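Local coordinates for UTP--glucose-1-phosphate uridylyltransferase (Acinetobacter baumannii, PDB 6IKX), which catalyses the transfer of a uridylyl group from UTP to glucose 1-phosphate, giving UDP-glucose and diphosphate, and may play a role in stationary-phase survival, at residues Met27-Val39 with Tyr264-Leu278. The protein carries 1 engineered substitution. Numbering follows the deposited sequence.
Sequences MVTVVDRPAIEYV and YLKAVLHYGLEHPKL
The H275 imidazole gives its NE2 hydrogen to OD2 of D32, 2.8 Å away; the nitrogen stands above the carboxylate plane, and the two flat groups are turned 80° to each other. R33 NH2 reaches the same OD2 from the opposite face of that plane, while R33 NE binds OD1 of D32 at 2.8 Å, a side-on two-nitrogen grip. Beside the histidine, the V31 side chain lies against the end of helix 261-273: CG2 approaches the backbone N of G272 (3.3 Å), where no side chain intervenes, and CG1 rests near CD2 of H275. One residue before G272, Y271 takes the ring edge of Y38 on its face, centroids 4.7 Å apart. At the other end, Y264 OH donates to the carbonyl O of T29 (2.6 Å), nearly in line with the C=O, and its CE1 packs against CG1 of V28 and CG2 of V30. Swinging CG anti to the backbone N (chi1 169°) carries the Y264 phenol over to that carbonyl.

Behind this first shell, the H275 ring is fixed from its far side, ND1 accepting from the backbone N of L278 (2.9 Å) and of K277, while CD1 of L278 sits over the ring centre. R33 NH1 binds E37, which also pairs with R41, and Y38 OH holds the carbonyl O of V30 (2.7 Å). K261 of the second subunit forms a salt bridge with D32, and Y264 of that subunit bonds the T29 hydroxyl, so the tetramer interface runs through this contact. The motif is a two-residue beta-hairpin turn, V31-D32, between the short antiparallel strands 29-30 and 33-34, packed on helix 261-273, late in the chain of this GT-A-type nucleotidyltransferase, with the V28 side chain about 5 Å from that of K25, a UTP-binding residue.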
loop_
_atom_site.group_PDB
_atom_site.type_symbol
_atom_site.label_atom_id
_atom_site.label_comp_id
_atom_site.label_asym_id
_atom_site.label_seq_id
_atom_site.Cartn_x
_atom_site.Cartn_y
_atom_site.Cartn_z
ATOM N N MET A 27 7.404 0.017 -13.157
ATOM C CA MET A 27 6.351 1.073 -13.235
ATOM C C MET A 27 6.945 2.406 -13.703
ATOM O O MET A 27 6.233 3.430 -13.755
ATOM C CB MET A 27 5.618 1.225 -11.898
ATOM C CG MET A 27 4.710 0.039 -11.614
ATOM S SD MET A 27 3.626 -0.330 -13.038
ATOM C CE MET A 27 2.442 0.972 -12.732
ATOM N N VAL A 28 8.187 2.370 -14.133
ATOM C CA VAL A 28 8.914 3.552 -14.655
ATOM C C VAL A 28 8.377 3.920 -16.043
ATOM O O VAL A 28 8.297 3.040 -16.942
ATOM C CB VAL A 28 10.408 3.203 -14.645
ATOM C CG1 VAL A 28 11.213 3.908 -15.713
ATOM C CG2 VAL A 28 10.962 3.469 -13.252
ATOM N N THR A 29 8.105 5.199 -16.253
ATOM C CA THR A 29 7.268 5.629 -17.387
ATOM C C THR A 29 8.169 5.716 -18.608
ATOM O O THR A 29 9.260 6.253 -18.529
ATOM C CB THR A 29 6.319 6.797 -17.056
ATOM O OG1 THR A 29 6.353 7.738 -18.136
ATOM C CG2 THR A 29 6.585 7.442 -15.712
ATOM N N VAL A 30 7.702 5.126 -19.700
ATOM C CA VAL A 30 8.438 5.090 -20.983
ATOM C C VAL A 30 7.527 5.740 -22.011
ATOM O O VAL A 30 6.605 5.065 -22.497
ATOM C CB VAL A 30 8.805 3.647 -21.329
ATOM C CG1 VAL A 30 9.365 3.522 -22.744
ATOM C CG2 VAL A 30 9.761 3.100 -20.281
ATOM N N VAL A 31 7.738 7.034 -22.232
ATOM C CA VAL A 31 6.852 7.912 -23.043
ATOM C C VAL A 31 5.613 8.253 -22.208
ATOM O O VAL A 31 5.554 9.350 -21.632
ATOM C CB VAL A 31 6.466 7.269 -24.388
ATOM C CG1 VAL A 31 5.869 8.291 -25.333
ATOM C CG2 VAL A 31 7.640 6.568 -25.038
ATOM N N ASP A 32 4.624 7.374 -22.169
ATOM C CA ASP A 32 3.350 7.694 -21.497
ATOM C C ASP A 32 2.746 6.478 -20.793
ATOM O O ASP A 32 1.557 6.599 -20.402
ATOM C CB ASP A 32 2.389 8.222 -22.560
ATOM C CG ASP A 32 1.946 7.171 -23.577
ATOM O OD1 ASP A 32 2.577 6.106 -23.633
ATOM O OD2 ASP A 32 0.951 7.434 -24.294
ATOM N N ARG A 33 3.465 5.351 -20.662
ATOM C CA ARG A 33 2.969 4.176 -19.886
ATOM C C ARG A 33 4.115 3.448 -19.169
ATOM O O ARG A 33 5.271 3.552 -19.531
ATOM C CB ARG A 33 2.227 3.265 -20.862
ATOM C CG ARG A 33 3.143 2.641 -21.892
ATOM C CD ARG A 33 2.482 2.280 -23.201
ATOM N NE ARG A 33 1.868 3.435 -23.833
ATOM C CZ ARG A 33 0.576 3.577 -24.094
ATOM N NH1 ARG A 33 -0.287 2.618 -23.809
ATOM N NH2 ARG A 33 0.152 4.693 -24.642
ATOM N N PRO A 34 3.875 2.671 -18.102
ATOM C CA PRO A 34 4.977 1.976 -17.431
ATOM C C PRO A 34 5.644 0.917 -18.343
ATOM O O PRO A 34 5.002 0.359 -19.245
ATOM C CB PRO A 34 4.242 1.375 -16.215
ATOM C CG PRO A 34 2.874 1.079 -16.775
ATOM C CD PRO A 34 2.570 2.364 -17.515
ATOM N N ALA A 35 6.937 0.681 -18.117
ATOM C CA ALA A 35 7.804 -0.213 -18.923
ATOM C C ALA A 35 7.124 -1.592 -19.058
ATOM O O ALA A 35 7.163 -2.179 -20.143
ATOM C CB ALA A 35 9.173 -0.288 -18.266
ATOM N N ILE A 36 6.524 -2.086 -17.973
ATOM C CA ILE A 36 5.944 -3.456 -17.870
ATOM C C ILE A 36 4.881 -3.609 -18.953
ATOM O O ILE A 36 4.683 -4.742 -19.397
ATOM C CB ILE A 36 5.377 -3.748 -16.456
ATOM C CG1 ILE A 36 5.082 -5.230 -16.238
ATOM C CG2 ILE A 36 4.118 -2.933 -16.161
ATOM C CD1 ILE A 36 6.259 -6.146 -16.292
ATOM N N GLU A 37 4.167 -2.538 -19.303
ATOM C CA GLU A 37 3.053 -2.653 -20.268
ATOM C C GLU A 37 3.588 -3.216 -21.579
ATOM O O GLU A 37 2.861 -3.958 -22.273
ATOM C CB GLU A 37 2.355 -1.347 -20.618
ATOM C CG GLU A 37 0.939 -1.630 -21.090
ATOM C CD GLU A 37 0.207 -0.499 -21.773
ATOM O OE1 GLU A 37 -0.505 0.191 -21.071
ATOM O OE2 GLU A 37 0.326 -0.347 -23.022
ATOM N N TYR A 38 4.810 -2.851 -21.912
ATOM C CA TYR A 38 5.422 -3.145 -23.231
ATOM C C TYR A 38 5.778 -4.634 -23.298
ATOM O O TYR A 38 5.749 -5.201 -24.401
ATOM C CB TYR A 38 6.671 -2.302 -23.426
ATOM C CG TYR A 38 6.440 -0.839 -23.697
ATOM C CD1 TYR A 38 6.389 0.068 -22.652
ATOM C CD2 TYR A 38 6.392 -0.357 -24.997
ATOM C CE1 TYR A 38 6.201 1.416 -22.886
ATOM C CE2 TYR A 38 6.229 0.995 -25.247
ATOM C CZ TYR A 38 6.133 1.880 -24.187
ATOM O OH TYR A 38 5.999 3.215 -24.414
ATOM N N VAL A 39 6.121 -5.207 -22.138
ATOM C CA VAL A 39 6.598 -6.604 -21.950
ATOM C C VAL A 39 5.361 -7.500 -21.931
ATOM O O VAL A 39 5.404 -8.631 -22.499
ATOM C CB VAL A 39 7.422 -6.738 -20.657
ATOM C CG1 VAL A 39 7.948 -8.137 -20.464
ATOM C CG2 VAL A 39 8.582 -5.767 -20.636
ATOM N N TYR A 264 17.358 3.176 -20.684
ATOM C CA TYR A 264 16.035 3.803 -20.424
ATOM C C TYR A 264 15.843 5.028 -21.334
ATOM O O TYR A 264 14.912 5.011 -22.180
ATOM C CB TYR A 264 15.873 4.138 -18.943
ATOM C CG TYR A 264 14.677 4.999 -18.629
ATOM C CD1 TYR A 264 13.389 4.481 -18.681
ATOM C CD2 TYR A 264 14.840 6.350 -18.320
ATOM C CE1 TYR A 264 12.288 5.288 -18.441
ATOM C CE2 TYR A 264 13.752 7.146 -18.013
ATOM C CZ TYR A 264 12.480 6.619 -18.104
ATOM O OH TYR A 264 11.432 7.423 -17.833
ATOM N N LEU A 265 16.703 6.043 -21.210
ATOM C CA LEU A 265 16.666 7.263 -22.075
ATOM C C LEU A 265 16.623 6.825 -23.548
ATOM O O LEU A 265 16.064 7.533 -24.374
ATOM C CB LEU A 265 17.885 8.169 -21.817
ATOM C CG LEU A 265 18.089 8.741 -20.409
ATOM C CD1 LEU A 265 16.836 9.445 -19.938
ATOM N N LYS A 266 17.241 5.707 -23.897
ATOM C CA LYS A 266 17.300 5.284 -25.324
ATOM C C LYS A 266 15.902 4.770 -25.752
ATOM O O LYS A 266 15.429 5.137 -26.823
ATOM C CB LYS A 266 18.434 4.261 -25.483
ATOM C CG LYS A 266 18.831 3.893 -26.916
ATOM C CD LYS A 266 19.364 2.457 -26.987
ATOM C CE LYS A 266 20.158 2.100 -28.226
ATOM N NZ LYS A 266 19.545 2.730 -29.410
ATOM N N ALA A 267 15.235 3.966 -24.931
ATOM C CA ALA A 267 13.846 3.493 -25.153
ATOM C C ALA A 267 12.919 4.716 -25.243
ATOM O O ALA A 267 12.161 4.845 -26.230
ATOM C CB ALA A 267 13.420 2.527 -24.061
ATOM N N VAL A 268 13.023 5.657 -24.308
ATOM C CA VAL A 268 12.092 6.816 -24.332
ATOM C C VAL A 268 12.218 7.481 -25.699
ATOM O O VAL A 268 11.211 7.878 -26.241
ATOM C CB VAL A 268 12.358 7.807 -23.193
ATOM C CG1 VAL A 268 11.513 9.067 -23.362
ATOM C CG2 VAL A 268 12.125 7.158 -21.835
ATOM N N LEU A 269 13.429 7.610 -26.228
ATOM C CA LEU A 269 13.657 8.321 -27.513
ATOM C C LEU A 269 13.087 7.517 -28.686
ATOM O O LEU A 269 12.480 8.131 -29.601
ATOM C CB LEU A 269 15.162 8.534 -27.667
ATOM C CG LEU A 269 15.720 9.687 -26.837
ATOM C CD1 LEU A 269 17.215 9.560 -26.748
ATOM C CD2 LEU A 269 15.330 11.030 -27.449
ATOM N N HIS A 270 13.333 6.209 -28.705
ATOM C CA HIS A 270 12.925 5.310 -29.825
ATOM C C HIS A 270 11.422 5.056 -29.775
ATOM O O HIS A 270 10.798 5.216 -30.801
ATOM C CB HIS A 270 13.735 3.996 -29.822
ATOM C CG HIS A 270 15.065 4.168 -30.470
ATOM N ND1 HIS A 270 15.383 3.551 -31.673
ATOM C CD2 HIS A 270 16.107 4.964 -30.141
ATOM C CE1 HIS A 270 16.584 3.934 -32.037
ATOM N NE2 HIS A 270 17.048 4.801 -31.112
ATOM N N TYR A 271 10.862 4.685 -28.617
ATOM C CA TYR A 271 9.401 4.453 -28.443
ATOM C C TYR A 271 8.623 5.759 -28.652
ATOM O O TYR A 271 7.628 5.702 -29.385
ATOM C CB TYR A 271 9.087 3.798 -27.097
ATOM C CG TYR A 271 9.393 2.322 -27.086
ATOM C CD1 TYR A 271 8.540 1.407 -27.681
ATOM C CD2 TYR A 271 10.561 1.844 -26.525
ATOM C CE1 TYR A 271 8.824 0.053 -27.684
ATOM C CE2 TYR A 271 10.854 0.500 -26.519
ATOM C CZ TYR A 271 9.987 -0.408 -27.099
ATOM O OH TYR A 271 10.303 -1.744 -27.098
ATOM N N GLY A 272 9.044 6.855 -28.010
ATOM C CA GLY A 272 8.511 8.219 -28.202
ATOM C C GLY A 272 8.360 8.586 -29.676
ATOM O O GLY A 272 7.238 9.032 -30.078
ATOM N N LEU A 273 9.418 8.410 -30.477
ATOM C CA LEU A 273 9.391 8.748 -31.933
ATOM C C LEU A 273 8.405 7.846 -32.686
ATOM O O LEU A 273 7.807 8.313 -33.658
ATOM C CB LEU A 273 10.800 8.651 -32.521
ATOM C CG LEU A 273 11.608 9.954 -32.482
ATOM C CD2 LEU A 273 13.084 9.667 -32.650
ATOM N N GLU A 274 8.192 6.621 -32.215
ATOM C CA GLU A 274 7.256 5.657 -32.828
ATOM C C GLU A 274 5.840 5.843 -32.272
ATOM O O GLU A 274 4.951 5.060 -32.653
ATOM C CB GLU A 274 7.712 4.241 -32.505
ATOM C CG GLU A 274 8.597 3.614 -33.555
ATOM C CD GLU A 274 8.241 2.149 -33.703
ATOM O OE1 GLU A 274 7.063 1.820 -33.445
ATOM O OE2 GLU A 274 9.129 1.342 -34.048
ATOM N N HIS A 275 5.601 6.781 -31.351
ATOM C CA HIS A 275 4.273 6.832 -30.689
ATOM C C HIS A 275 3.226 7.198 -31.737
ATOM O O HIS A 275 3.344 8.234 -32.380
ATOM C CB HIS A 275 4.266 7.796 -29.518
ATOM C CG HIS A 275 3.087 7.631 -28.625
ATOM N ND1 HIS A 275 1.880 8.236 -28.895
ATOM C CD2 HIS A 275 2.953 6.995 -27.437
ATOM C CE1 HIS A 275 1.039 7.958 -27.919
ATOM N NE2 HIS A 275 1.680 7.196 -27.002
ATOM N N PRO A 276 2.162 6.386 -31.913
ATOM C CA PRO A 276 1.277 6.532 -33.068
ATOM C C PRO A 276 0.514 7.858 -32.969
ATOM O O PRO A 276 0.025 8.329 -33.981
ATOM C CB PRO A 276 0.318 5.339 -32.981
ATOM C CG PRO A 276 0.347 4.926 -31.506
ATOM C CD PRO A 276 1.700 5.356 -30.967
ATOM N N LYS A 277 0.476 8.428 -31.759
ATOM C CA LYS A 277 -0.237 9.689 -31.452
ATOM C C LYS A 277 0.753 10.831 -31.177
ATOM O O LYS A 277 0.458 11.915 -31.645
ATOM C CB LYS A 277 -1.240 9.431 -30.328
ATOM C CG LYS A 277 -2.693 9.725 -30.691
ATOM C CD LYS A 277 -3.724 8.870 -29.975
ATOM C CE LYS A 277 -4.187 7.661 -30.760
ATOM N NZ LYS A 277 -4.552 8.003 -32.154
ATOM N N LEU A 278 1.919 10.612 -30.549
ATOM C CA LEU A 278 2.857 11.713 -30.150
ATOM C C LEU A 278 4.108 11.781 -31.019
ATOM O O LEU A 278 4.849 12.742 -30.855
ATOM C CB LEU A 278 3.309 11.481 -28.717
ATOM C CG LEU A 278 2.185 11.400 -27.704
ATOM C CD1 LEU A 278 2.635 10.577 -26.518
ATOM C CD2 LEU A 278 1.734 12.801 -27.291
#